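Local coordinates for nicotinate phosphoribosyltransferase (Porphyromonas gingivalis, PDB 2IM5), which probably catalyses the ATP-dependent formation of nicotinate mononucleotide from nicotinate and 5-phosphoribosyl 1-diphosphate, a step of NAD biosynthesis, at residues F84-V95 against R108-W119. Sequence-based numbering, arbitrary orientation.
Sequences FLDGFRFDPEEV and RAQGLLYRVTLW
The indole of Trp119 is clasped on both faces: Val95 CG2 sits centrally over one, 3.4 Å from CE2, while on the other the Phe90 ring turns its edge to the six-membered ring, planes at 50°. At the indole's own edge lie the Asp91 carbonyl and the Glu94 carboxylate, whose OE1 takes a nearly straight hydrogen bond from Trp119 NE1 at 2.7 Å. The guanidinium of Arg115 has Phe88 CE1 over one face, and at its edge NE donates to Glu94 OE2 (2.9 Å) on the syn side of the carboxylate, a hydrogen bond within a salt bridge. A bend at chi3 (62°) turns this group alongside the Phe88 ring, the two planes tilted against each other, and NH2 also gives a hydrogen bond to Arg89 O at 2.9 Å. Glu94 thus ties two side chains of 108-119 with separate oxygens, its chain extended beyond CG. One water links OE1 to Asp91 N and Arg115 NH2; a second joins OE2 to Leu112 N, the N-cap residue of helix 113-116. Within the N-terminal domain of the NAPRTase family, the loop after helix 79-87 packs against helix 113-116 and the residues that follow it before the chain enters the edge strand 95-99 of an antiparallel sheet. There Val95 and Ala109 form a non-hydrogen-bonded pair, and Gln110 N bonds to Glu94 O at 2.9 Å. Helix 44-56 adds Ile54 against Val95 and Trp119. Leu118 CD1 lies over a face of Phe88, 3.7 Å from CZ, and the backbone O of Leu118 lies at the edge of the Phe90 ring, near its plane. Farther along, Tyr114 directs its edge at the face of Phe84 in an offset T-shaped pair, with ring planes at 70°.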
loop_
_atom_site.group_PDB
_atom_site.type_symbol
_atom_site.label_atom_id
_atom_site.label_comp_id
_atom_site.label_asym_id
_atom_site.label_seq_id
_atom_site.Cartn_x
_atom_site.Cartn_y
_atom_site.Cartn_z
ATOM N N PHE A 84 -1.876 18.067 -12.820
ATOM C CA PHE A 84 -0.605 17.360 -12.941
ATOM C C PHE A 84 -0.836 15.971 -13.527
ATOM O O PHE A 84 -0.162 15.570 -14.469
ATOM C CB PHE A 84 0.076 17.226 -11.573
ATOM C CG PHE A 84 1.194 16.221 -11.552
ATOM C CD1 PHE A 84 2.401 16.488 -12.195
ATOM C CD2 PHE A 84 1.025 14.988 -10.923
ATOM C CE1 PHE A 84 3.426 15.543 -12.217
ATOM C CE2 PHE A 84 2.043 14.030 -10.937
ATOM C CZ PHE A 84 3.249 14.311 -11.588
ATOM N N LEU A 85 -1.791 15.237 -12.965
ATOM C CA LEU A 85 -2.087 13.897 -13.453
ATOM C C LEU A 85 -2.598 13.934 -14.892
ATOM O O LEU A 85 -2.280 13.059 -15.697
ATOM C CB LEU A 85 -3.124 13.220 -12.555
ATOM C CG LEU A 85 -2.691 12.860 -11.125
ATOM C CD1 LEU A 85 -3.855 12.189 -10.403
ATOM C CD2 LEU A 85 -1.472 11.926 -11.153
ATOM N N ASP A 86 -3.382 14.957 -15.215
ATOM C CA ASP A 86 -3.938 15.089 -16.552
ATOM C C ASP A 86 -2.846 15.237 -17.609
ATOM O O ASP A 86 -2.985 14.746 -18.727
ATOM C CB ASP A 86 -4.900 16.284 -16.601
ATOM C CG ASP A 86 -5.789 16.272 -17.842
ATOM O OD1 ASP A 86 -6.152 15.171 -18.309
ATOM O OD2 ASP A 86 -6.140 17.364 -18.344
ATOM N N GLY A 87 -1.752 15.901 -17.254
ATOM C CA GLY A 87 -0.666 16.070 -18.207
ATOM C C GLY A 87 0.505 15.135 -17.961
ATOM O O GLY A 87 1.506 15.183 -18.678
ATOM N N PHE A 88 0.375 14.271 -16.960
ATOM C CA PHE A 88 1.436 13.338 -16.597
ATOM C C PHE A 88 1.678 12.211 -17.585
ATOM O O PHE A 88 0.737 11.647 -18.148
ATOM C CB PHE A 88 1.133 12.718 -15.227
ATOM C CG PHE A 88 2.172 11.730 -14.756
ATOM C CD1 PHE A 88 3.344 12.167 -14.148
ATOM C CD2 PHE A 88 1.971 10.360 -14.919
ATOM C CE1 PHE A 88 4.307 11.255 -13.700
ATOM C CE2 PHE A 88 2.926 9.436 -14.476
ATOM C CZ PHE A 88 4.097 9.889 -13.863
ATOM N N ARG A 89 2.952 11.879 -17.773
ATOM C CA ARG A 89 3.350 10.780 -18.642
ATOM C C ARG A 89 4.482 10.037 -17.963
ATOM O O ARG A 89 5.451 10.656 -17.526
ATOM C CB ARG A 89 3.831 11.291 -20.001
ATOM C CG ARG A 89 2.726 11.816 -20.889
ATOM C CD ARG A 89 1.732 10.721 -21.273
ATOM N NE ARG A 89 0.662 11.254 -22.113
ATOM C CZ ARG A 89 -0.267 12.107 -21.691
ATOM N NH1 ARG A 89 -0.270 12.524 -20.433
ATOM N NH2 ARG A 89 -1.186 12.561 -22.534
ATOM N N PHE A 90 4.346 8.717 -17.847
ATOM C CA PHE A 90 5.392 7.902 -17.242
ATOM C C PHE A 90 6.667 8.036 -18.090
ATOM O O PHE A 90 6.602 8.078 -19.324
ATOM C CB PHE A 90 4.957 6.435 -17.193
ATOM C CG PHE A 90 4.017 6.117 -16.062
ATOM C CD1 PHE A 90 4.506 5.904 -14.772
ATOM C CD2 PHE A 90 2.642 6.037 -16.279
ATOM C CE1 PHE A 90 3.638 5.616 -13.716
ATOM C CE2 PHE A 90 1.770 5.749 -15.229
ATOM C CZ PHE A 90 2.267 5.538 -13.947
ATOM N N ASP A 91 7.814 8.136 -17.429
ATOM C CA ASP A 91 9.091 8.244 -18.133
ATOM C C ASP A 91 9.899 6.984 -17.866
ATOM O O ASP A 91 10.528 6.845 -16.815
ATOM C CB ASP A 91 9.875 9.464 -17.663
ATOM C CG ASP A 91 11.258 9.545 -18.297
ATOM O OD1 ASP A 91 11.533 8.770 -19.235
ATOM O OD2 ASP A 91 12.071 10.385 -17.860
ATOM N N PRO A 92 9.896 6.051 -18.831
ATOM C CA PRO A 92 10.603 4.770 -18.754
ATOM C C PRO A 92 12.075 4.834 -18.380
ATOM O O PRO A 92 12.593 3.896 -17.793
ATOM C CB PRO A 92 10.399 4.175 -20.145
ATOM C CG PRO A 92 9.111 4.762 -20.583
ATOM C CD PRO A 92 9.245 6.199 -20.142
ATOM N N GLU A 93 12.759 5.924 -18.713
ATOM C CA GLU A 93 14.175 5.985 -18.384
ATOM C C GLU A 93 14.482 6.161 -16.901
ATOM O O GLU A 93 15.639 6.099 -16.507
ATOM C CB GLU A 93 14.887 7.051 -19.215
ATOM C CG GLU A 93 14.327 8.431 -19.111
ATOM C CD GLU A 93 14.946 9.362 -20.137
ATOM O OE1 GLU A 93 15.030 8.951 -21.316
ATOM O OE2 GLU A 93 15.341 10.498 -19.774
ATOM N N GLU A 94 13.454 6.360 -16.076
ATOM C CA GLU A 94 13.667 6.481 -14.630
ATOM C C GLU A 94 13.806 5.062 -14.067
ATOM O O GLU A 94 14.233 4.866 -12.927
ATOM C CB GLU A 94 12.468 7.154 -13.942
ATOM C CG GLU A 94 12.132 8.558 -14.405
ATOM C CD GLU A 94 10.814 9.054 -13.818
ATOM O OE1 GLU A 94 9.956 8.198 -13.514
ATOM O OE2 GLU A 94 10.627 10.289 -13.680
ATOM N N VAL A 95 13.451 4.079 -14.887
ATOM C CA VAL A 95 13.465 2.676 -14.478
ATOM C C VAL A 95 14.538 1.824 -15.150
ATOM O O VAL A 95 14.680 1.860 -16.371
ATOM C CB VAL A 95 12.094 2.029 -14.782
ATOM C CG1 VAL A 95 12.053 0.606 -14.259
ATOM C CG2 VAL A 95 10.980 2.863 -14.173
ATOM N N ARG A 108 14.960 -0.977 -10.504
ATOM C CA ARG A 108 15.096 0.253 -9.741
ATOM C C ARG A 108 14.505 1.443 -10.472
ATOM O O ARG A 108 14.765 1.649 -11.660
ATOM C CB ARG A 108 16.571 0.520 -9.438
ATOM C CG ARG A 108 17.262 -0.706 -8.884
ATOM C CD ARG A 108 18.617 -0.410 -8.304
ATOM N NE ARG A 108 19.189 -1.636 -7.759
ATOM C CZ ARG A 108 20.259 -1.688 -6.976
ATOM N NH1 ARG A 108 20.893 -0.573 -6.630
ATOM N NH2 ARG A 108 20.696 -2.862 -6.536
ATOM N N ALA A 109 13.687 2.205 -9.750
ATOM C CA ALA A 109 13.062 3.406 -10.277
ATOM C C ALA A 109 13.670 4.542 -9.466
ATOM O O ALA A 109 13.504 4.604 -8.247
ATOM C CB ALA A 109 11.556 3.355 -10.076
ATOM N N GLN A 110 14.394 5.427 -10.135
ATOM C CA GLN A 110 15.030 6.539 -9.449
ATOM C C GLN A 110 14.726 7.852 -10.152
ATOM O O GLN A 110 14.702 7.917 -11.374
ATOM C CB GLN A 110 16.541 6.323 -9.380
ATOM C CG GLN A 110 17.248 7.350 -8.535
ATOM C CD GLN A 110 18.744 7.123 -8.453
ATOM O OE1 GLN A 110 19.208 6.061 -8.016
ATOM N NE2 GLN A 110 19.514 8.125 -8.867
ATOM N N GLY A 111 14.489 8.890 -9.361
ATOM C CA GLY A 111 14.174 10.201 -9.895
ATOM C C GLY A 111 13.438 11.024 -8.843
ATOM O O GLY A 111 13.516 10.734 -7.653
ATOM N N LEU A 112 12.730 12.062 -9.270
ATOM C CA LEU A 112 11.986 12.892 -8.331
ATOM C C LEU A 112 10.978 11.992 -7.627
ATOM O O LEU A 112 10.250 11.231 -8.265
ATOM C CB LEU A 112 11.288 14.025 -9.078
ATOM C CG LEU A 112 12.273 15.061 -9.654
ATOM C CD1 LEU A 112 11.664 15.758 -10.846
ATOM C CD2 LEU A 112 12.664 16.073 -8.566
ATOM N N LEU A 113 10.949 12.071 -6.304
ATOM C CA LEU A 113 10.068 11.231 -5.508
ATOM C C LEU A 113 8.577 11.303 -5.863
ATOM O O LEU A 113 7.914 10.260 -5.947
ATOM C CB LEU A 113 10.289 11.529 -4.021
ATOM C CG LEU A 113 9.597 10.660 -2.957
ATOM C CD1 LEU A 113 9.707 9.181 -3.296
ATOM C CD2 LEU A 113 10.255 10.924 -1.600
ATOM N N TYR A 114 8.044 12.505 -6.087
ATOM C CA TYR A 114 6.631 12.612 -6.420
ATOM C C TYR A 114 6.330 11.896 -7.734
ATOM O O TYR A 114 5.203 11.463 -7.967
ATOM C CB TYR A 114 6.176 14.083 -6.471
ATOM C CG TYR A 114 6.674 14.889 -7.644
ATOM C CD1 TYR A 114 5.991 14.884 -8.868
ATOM C CD2 TYR A 114 7.834 15.654 -7.540
ATOM C CE1 TYR A 114 6.460 15.619 -9.963
ATOM C CE2 TYR A 114 8.309 16.394 -8.623
ATOM C CZ TYR A 114 7.619 16.372 -9.830
ATOM O OH TYR A 114 8.094 17.106 -10.885
ATOM N N ARG A 115 7.343 11.755 -8.584
ATOM C CA ARG A 115 7.164 11.062 -9.851
ATOM C C ARG A 115 7.347 9.549 -9.724
ATOM O O ARG A 115 6.436 8.786 -10.037
ATOM C CB ARG A 115 8.157 11.565 -10.900
ATOM C CG ARG A 115 7.932 12.983 -11.404
ATOM C CD ARG A 115 8.857 13.248 -12.584
ATOM N NE ARG A 115 8.555 12.335 -13.683
ATOM C CZ ARG A 115 7.577 12.525 -14.566
ATOM N NH1 ARG A 115 6.812 13.606 -14.497
ATOM N NH2 ARG A 115 7.334 11.609 -15.491
ATOM N N VAL A 116 8.520 9.114 -9.258
ATOM C CA VAL A 116 8.806 7.682 -9.169
ATOM C C VAL A 116 7.987 6.854 -8.187
ATOM O O VAL A 116 7.920 5.634 -8.312
ATOM C CB VAL A 116 10.314 7.415 -8.918
ATOM C CG1 VAL A 116 11.136 8.093 -10.015
ATOM C CG2 VAL A 116 10.733 7.905 -7.550
ATOM N N THR A 117 7.353 7.492 -7.213
ATOM C CA THR A 117 6.551 6.722 -6.280
ATOM C C THR A 117 5.387 6.057 -7.039
ATOM O O THR A 117 4.899 5.005 -6.646
ATOM C CB THR A 117 5.990 7.608 -5.144
ATOM O OG1 THR A 117 5.334 6.774 -4.181
ATOM C CG2 THR A 117 4.996 8.631 -5.686
ATOM N N LEU A 118 4.967 6.672 -8.141
ATOM C CA LEU A 118 3.863 6.146 -8.944
ATOM C C LEU A 118 4.176 4.838 -9.692
ATOM O O LEU A 118 3.261 4.165 -10.154
ATOM C CB LEU A 118 3.394 7.212 -9.943
ATOM C CG LEU A 118 3.008 8.566 -9.327
ATOM C CD1 LEU A 118 2.615 9.536 -10.437
ATOM C CD2 LEU A 118 1.854 8.385 -8.338
ATOM N N TRP A 119 5.455 4.481 -9.803
ATOM C CA TRP A 119 5.858 3.255 -10.491
ATOM C C TRP A 119 5.583 1.971 -9.703
ATOM O O TRP A 119 5.255 0.941 -10.289
ATOM C CB TRP A 119 7.367 3.269 -10.804
ATOM C CG TRP A 119 7.804 4.124 -11.954
ATOM C CD1 TRP A 119 8.591 5.240 -11.889
ATOM C CD2 TRP A 119 7.552 3.891 -13.350
ATOM N NE1 TRP A 119 8.851 5.710 -13.153
ATOM C CE2 TRP A 119 8.225 4.905 -14.069
ATOM C CE3 TRP A 119 6.827 2.921 -14.059
ATOM C CZ2 TRP A 119 8.197 4.982 -15.469
ATOM C CZ3 TRP A 119 6.797 2.993 -15.450
ATOM C CH2 TRP A 119 7.481 4.021 -16.142
HETATM O O HOH W 1 7.749 8.834 -14.692
HETATM O O HOH W 2 12.075 11.883 -12.169
#